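PDB 3KH8: MaoC-like dehydratase from Phytophthora Capsici, which probably hydrates enoyl-CoA thioesters, or runs the reverse dehydration, as a hot-dog-fold lyase of the MaoC and hydratase 2 family. Local coordinates for residues Q219-H233 and G243-M255. Sequence-based numbering, arbitrary orientation.
Sequences QAQVYRLSGDYNSLH and GFKQPILHGLCSM
H250 is held between two aromatic rings. H233 stacks on one face, planes 25° off parallel, with CD2 of H233 over the rim of the H250 ring; the ring centroids are 3.8 Å apart. Y223 comes to the opposite face edge-on, in a T-shaped contact that brings CD2 of Y223 to 3.3 Å from CG of H250. The rotation of the H250 ring is further fixed by its NE2, which donates almost in the ring plane to the backbone O of D228 at 3.0 Å. The D228 carboxylate stands nearly perpendicular to that ring, its OD2 beside CD2 of H250. H233 is fixed as well: ND1 gives a 2.7 Å hydrogen bond to O of I248, in the imidazole plane but arriving from above the carbonyl plane.

One face of the Y223 ring meets the start of helix 251-266. CB of C253 sits over the ring centre as a CH-pi contact, 3.6 Å from the centroid, while SG, carried anti to the backbone N (chi1 -177°), reaches the ring obliquely. A water joins the Y223 hydroxyl to O of L252. At the other end, L232 CD2 touches CD1 of I248, and CD1 of L232 meets the F244 ring; O of L232 is buried here without a polar partner.

The G-D-x-N-x-x-H run of 227-233 matches the hydratase 2 motif, consistent with an active-site region; H250, at the N-cap of helix 251-266, packs against it. Helices 219-223 and 251-255 cross at 91°. Y223 also packs on Y62 of helix 56-65, L252 lies against H125 and Q128 of strand 123-132, and R224 forms a salt bridge with E76 of the second subunit.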
loop_
_atom_site.group_PDB
_atom_site.type_symbol
_atom_site.label_atom_id
_atom_site.label_comp_id
_atom_site.label_asym_id
_atom_site.label_seq_id
_atom_site.Cartn_x
_atom_site.Cartn_y
_atom_site.Cartn_z
ATOM N N GLN A 219 2.830 -7.345 -6.749
ATOM C CA GLN A 219 2.789 -5.920 -7.088
ATOM C C GLN A 219 1.377 -5.413 -7.383
ATOM O O GLN A 219 1.021 -4.309 -6.973
ATOM C CB GLN A 219 3.723 -5.613 -8.267
ATOM C CG GLN A 219 4.014 -4.131 -8.481
ATOM C CD GLN A 219 5.091 -3.595 -7.552
ATOM O OE1 GLN A 219 4.925 -2.539 -6.934
ATOM N NE2 GLN A 219 6.202 -4.315 -7.449
ATOM N N ALA A 220 0.575 -6.216 -8.088
ATOM C CA ALA A 220 -0.802 -5.825 -8.409
ATOM C C ALA A 220 -1.693 -5.749 -7.171
ATOM O O ALA A 220 -2.633 -4.954 -7.132
ATOM C CB ALA A 220 -1.411 -6.769 -9.445
ATOM N N GLN A 221 -1.392 -6.571 -6.165
ATOM C CA GLN A 221 -2.148 -6.567 -4.903
ATOM C C GLN A 221 -1.979 -5.243 -4.166
ATOM O O GLN A 221 -2.882 -4.806 -3.441
ATOM C CB GLN A 221 -1.712 -7.717 -3.991
ATOM C CG GLN A 221 -1.897 -9.123 -4.572
ATOM C CD GLN A 221 -1.664 -10.210 -3.534
ATOM O OE1 GLN A 221 -1.129 -9.948 -2.459
ATOM N NE2 GLN A 221 -2.067 -11.437 -3.853
ATOM N N VAL A 222 -0.820 -4.613 -4.353
ATOM C CA VAL A 222 -0.536 -3.318 -3.731
ATOM C C VAL A 222 -0.999 -2.180 -4.640
ATOM O O VAL A 222 -1.656 -1.243 -4.181
ATOM C CB VAL A 222 0.977 -3.152 -3.387
ATOM C CG1 VAL A 222 1.218 -1.856 -2.608
ATOM C CG2 VAL A 222 1.473 -4.340 -2.577
ATOM N N TYR A 223 -0.672 -2.270 -5.929
ATOM C CA TYR A 223 -1.034 -1.209 -6.878
ATOM C C TYR A 223 -2.545 -0.962 -6.971
ATOM O O TYR A 223 -2.979 0.185 -7.092
ATOM C CB TYR A 223 -0.436 -1.447 -8.277
ATOM C CG TYR A 223 -0.801 -0.327 -9.223
ATOM C CD1 TYR A 223 -0.112 0.883 -9.196
ATOM C CD2 TYR A 223 -1.873 -0.455 -10.104
ATOM C CE1 TYR A 223 -0.467 1.929 -10.037
ATOM C CE2 TYR A 223 -2.240 0.592 -10.949
ATOM C CZ TYR A 223 -1.528 1.774 -10.910
ATOM O OH TYR A 223 -1.876 2.809 -11.732
ATOM N N ARG A 224 -3.342 -2.026 -6.902
ATOM C CA ARG A 224 -4.808 -1.899 -7.012
ATOM C C ARG A 224 -5.431 -0.992 -5.940
ATOM O O ARG A 224 -6.541 -0.472 -6.117
ATOM C CB ARG A 224 -5.487 -3.274 -7.025
ATOM C CG ARG A 224 -5.384 -4.087 -5.736
ATOM C CD ARG A 224 -5.680 -5.565 -6.010
ATOM N NE ARG A 224 -7.058 -5.785 -6.459
ATOM C CZ ARG A 224 -8.104 -5.914 -5.645
ATOM N NH1 ARG A 224 -7.939 -5.859 -4.326
ATOM N NH2 ARG A 224 -9.321 -6.112 -6.151
ATOM N N LEU A 225 -4.703 -0.794 -4.842
ATOM C CA LEU A 225 -5.198 -0.005 -3.717
ATOM C C LEU A 225 -5.248 1.490 -4.034
ATOM O O LEU A 225 -5.790 2.276 -3.259
ATOM C CB LEU A 225 -4.385 -0.298 -2.442
ATOM C CG LEU A 225 -4.311 -1.782 -2.031
ATOM C CD1 LEU A 225 -3.547 -1.998 -0.728
ATOM C CD2 LEU A 225 -5.690 -2.395 -1.934
ATOM N N SER A 226 -4.699 1.870 -5.185
ATOM C CA SER A 226 -4.774 3.247 -5.665
ATOM C C SER A 226 -6.020 3.520 -6.519
ATOM O O SER A 226 -6.204 4.637 -7.006
ATOM C CB SER A 226 -3.491 3.630 -6.415
ATOM O OG SER A 226 -2.408 3.772 -5.508
ATOM N N GLY A 227 -6.869 2.508 -6.707
ATOM C CA GLY A 227 -8.172 2.736 -7.330
ATOM C C GLY A 227 -8.712 1.723 -8.320
ATOM O O GLY A 227 -9.927 1.673 -8.541
ATOM N N ASP A 228 -7.830 0.928 -8.930
ATOM C CA ASP A 228 -8.250 -0.038 -9.953
ATOM C C ASP A 228 -8.320 -1.464 -9.403
ATOM O O ASP A 228 -7.323 -2.189 -9.387
ATOM C CB ASP A 228 -7.345 0.043 -11.194
ATOM C CG ASP A 228 -7.827 -0.843 -12.344
ATOM O OD1 ASP A 228 -8.794 -1.619 -12.165
ATOM O OD2 ASP A 228 -7.228 -0.766 -13.437
ATOM N N TYR A 229 -9.526 -1.858 -8.990
ATOM C CA TYR A 229 -9.758 -3.135 -8.314
ATOM C C TYR A 229 -10.229 -4.260 -9.246
ATOM O O TYR A 229 -10.639 -5.329 -8.783
ATOM C CB TYR A 229 -10.721 -2.942 -7.125
ATOM C CG TYR A 229 -10.143 -2.076 -6.023
ATOM C CD1 TYR A 229 -9.534 -2.650 -4.905
ATOM C CD2 TYR A 229 -10.182 -0.682 -6.106
ATOM C CE1 TYR A 229 -8.991 -1.853 -3.894
ATOM C CE2 TYR A 229 -9.639 0.116 -5.110
ATOM C CZ TYR A 229 -9.047 -0.474 -4.007
ATOM O OH TYR A 229 -8.509 0.321 -3.019
ATOM N N ASN A 230 -10.133 -4.019 -10.553
ATOM C CA ASN A 230 -10.397 -5.031 -11.584
ATOM C C ASN A 230 -9.863 -6.413 -11.203
ATOM O O ASN A 230 -8.667 -6.577 -10.932
ATOM C CB ASN A 230 -9.789 -4.574 -12.922
ATOM C CG ASN A 230 -10.297 -5.375 -14.122
ATOM O OD1 ASN A 230 -10.798 -6.493 -13.987
ATOM N ND2 ASN A 230 -10.159 -4.794 -15.309
ATOM N N SER A 231 -10.757 -7.403 -11.192
ATOM C CA SER A 231 -10.413 -8.779 -10.819
ATOM C C SER A 231 -9.370 -9.417 -11.740
ATOM O O SER A 231 -8.703 -10.375 -11.354
ATOM C CB SER A 231 -11.672 -9.656 -10.767
ATOM O OG SER A 231 -12.329 -9.670 -12.024
ATOM N N LEU A 232 -9.227 -8.868 -12.945
ATOM C CA LEU A 232 -8.236 -9.324 -13.921
ATOM C C LEU A 232 -6.816 -9.341 -13.339
ATOM O O LEU A 232 -5.997 -10.189 -13.702
ATOM C CB LEU A 232 -8.294 -8.443 -15.182
ATOM C CG LEU A 232 -7.332 -8.706 -16.354
ATOM C CD1 LEU A 232 -7.549 -10.083 -16.967
ATOM C CD2 LEU A 232 -7.447 -7.619 -17.416
ATOM N N HIS A 233 -6.538 -8.424 -12.417
ATOM C CA HIS A 233 -5.184 -8.267 -11.883
ATOM C C HIS A 233 -4.906 -9.043 -10.591
ATOM O O HIS A 233 -3.800 -8.973 -10.045
ATOM C CB HIS A 233 -4.858 -6.778 -11.713
ATOM C CG HIS A 233 -5.140 -5.964 -12.937
ATOM N ND1 HIS A 233 -4.478 -6.162 -14.129
ATOM C CD2 HIS A 233 -6.027 -4.966 -13.162
ATOM C CE1 HIS A 233 -4.936 -5.314 -15.032
ATOM N NE2 HIS A 233 -5.875 -4.576 -14.471
ATOM N N GLY A 243 -7.684 -16.193 -20.877
ATOM C CA GLY A 243 -6.550 -16.756 -21.613
ATOM C C GLY A 243 -5.178 -16.719 -20.962
ATOM O O GLY A 243 -4.260 -17.399 -21.426
ATOM N N PHE A 244 -5.029 -15.935 -19.893
ATOM C CA PHE A 244 -3.733 -15.776 -19.226
ATOM C C PHE A 244 -3.418 -16.916 -18.249
ATOM O O PHE A 244 -4.321 -17.494 -17.648
ATOM C CB PHE A 244 -3.657 -14.427 -18.494
ATOM C CG PHE A 244 -3.895 -13.229 -19.382
ATOM C CD1 PHE A 244 -2.945 -12.839 -20.325
ATOM C CD2 PHE A 244 -5.061 -12.479 -19.260
ATOM C CE1 PHE A 244 -3.162 -11.728 -21.144
ATOM C CE2 PHE A 244 -5.286 -11.366 -20.071
ATOM C CZ PHE A 244 -4.335 -10.990 -21.015
ATOM N N LYS A 245 -2.131 -17.223 -18.095
ATOM C CA LYS A 245 -1.663 -18.250 -17.149
ATOM C C LYS A 245 -1.853 -17.815 -15.693
ATOM O O LYS A 245 -2.040 -18.648 -14.798
ATOM C CB LYS A 245 -0.183 -18.588 -17.403
ATOM C CG LYS A 245 0.775 -17.392 -17.298
ATOM C CD LYS A 245 2.220 -17.772 -17.612
ATOM C CE LYS A 245 3.091 -16.527 -17.728
ATOM N NZ LYS A 245 4.525 -16.848 -17.948
ATOM N N GLN A 246 -1.792 -16.504 -15.476
ATOM C CA GLN A 246 -1.926 -15.902 -14.156
ATOM C C GLN A 246 -2.425 -14.462 -14.337
ATOM O O GLN A 246 -2.445 -13.961 -15.465
ATOM C CB GLN A 246 -0.587 -15.950 -13.404
ATOM C CG GLN A 246 0.571 -15.219 -14.086
ATOM C CD GLN A 246 1.912 -15.494 -13.428
ATOM O OE1 GLN A 246 2.309 -16.649 -13.257
ATOM N NE2 GLN A 246 2.621 -14.434 -13.064
ATOM N N PRO A 247 -2.854 -13.800 -13.244
ATOM C CA PRO A 247 -3.262 -12.397 -13.377
ATOM C C PRO A 247 -2.160 -11.531 -13.994
ATOM O O PRO A 247 -0.977 -11.809 -13.802
ATOM C CB PRO A 247 -3.521 -11.974 -11.929
ATOM C CG PRO A 247 -3.930 -13.232 -11.246
ATOM C CD PRO A 247 -3.081 -14.305 -11.874
ATOM N N ILE A 248 -2.553 -10.506 -14.741
ATOM C CA ILE A 248 -1.589 -9.562 -15.313
ATOM C C ILE A 248 -1.451 -8.305 -14.451
ATOM O O ILE A 248 -2.393 -7.914 -13.758
ATOM C CB ILE A 248 -1.949 -9.174 -16.774
ATOM C CG1 ILE A 248 -3.289 -8.423 -16.831
ATOM C CG2 ILE A 248 -1.956 -10.419 -17.672
ATOM C CD1 ILE A 248 -3.550 -7.700 -18.142
ATOM N N LEU A 249 -0.274 -7.681 -14.496
ATOM C CA LEU A 249 -0.051 -6.411 -13.814
ATOM C C LEU A 249 -0.790 -5.305 -14.560
ATOM O O LEU A 249 -0.882 -5.345 -15.785
ATOM C CB LEU A 249 1.451 -6.095 -13.735
ATOM C CG LEU A 249 1.920 -4.821 -13.019
ATOM C CD1 LEU A 249 1.595 -4.852 -11.510
ATOM C CD2 LEU A 249 3.410 -4.590 -13.245
ATOM N N HIS A 250 -1.326 -4.340 -13.815
ATOM C CA HIS A 250 -1.992 -3.168 -14.395
ATOM C C HIS A 250 -1.067 -2.497 -15.394
ATOM O O HIS A 250 0.095 -2.242 -15.081
ATOM C CB HIS A 250 -2.311 -2.127 -13.316
ATOM C CG HIS A 250 -3.220 -2.609 -12.227
ATOM N ND1 HIS A 250 -2.857 -3.591 -11.328
ATOM C CD2 HIS A 250 -4.454 -2.195 -11.853
ATOM C CE1 HIS A 250 -3.840 -3.781 -10.466
ATOM N NE2 HIS A 250 -4.824 -2.950 -10.766
ATOM N N GLY A 251 -1.577 -2.206 -16.591
ATOM C CA GLY A 251 -0.823 -1.428 -17.574
ATOM C C GLY A 251 -0.358 -0.079 -17.039
ATOM O O GLY A 251 0.754 0.366 -17.332
ATOM N N LEU A 252 -1.203 0.571 -16.238
ATOM C CA LEU A 252 -0.848 1.868 -15.658
ATOM C C LEU A 252 0.260 1.781 -14.601
ATOM O O LEU A 252 0.974 2.758 -14.375
ATOM C CB LEU A 252 -2.084 2.588 -15.104
ATOM C CG LEU A 252 -3.011 3.213 -16.156
ATOM C CD1 LEU A 252 -4.316 3.707 -15.509
ATOM C CD2 LEU A 252 -2.306 4.347 -16.907
ATOM N N CYS A 253 0.394 0.619 -13.962
ATOM C CA CYS A 253 1.505 0.374 -13.035
ATOM C C CYS A 253 2.827 0.292 -13.816
ATOM O O CYS A 253 3.822 0.908 -13.433
ATOM C CB CYS A 253 1.263 -0.901 -12.216
ATOM S SG CYS A 253 2.553 -1.266 -10.968
ATOM N N SER A 254 2.819 -0.457 -14.919
ATOM C CA SER A 254 3.959 -0.496 -15.849
ATOM C C SER A 254 4.334 0.903 -16.331
ATOM O O SER A 254 5.516 1.238 -16.435
ATOM C CB SER A 254 3.644 -1.390 -17.057
ATOM O OG SER A 254 3.495 -2.737 -16.651
ATOM N N MET A 255 3.322 1.714 -16.624
ATOM C CA MET A 255 3.541 3.098 -17.025
ATOM C C MET A 255 4.195 3.880 -15.884
ATOM O O MET A 255 5.065 4.723 -16.124
ATOM C CB MET A 255 2.224 3.753 -17.451
ATOM C CG MET A 255 2.392 5.129 -18.107
ATOM S SD MET A 255 0.811 5.818 -18.610
ATOM C CE MET A 255 1.322 7.348 -19.392
HETATM O O HOH W 1 -0.022 4.482 -12.589
#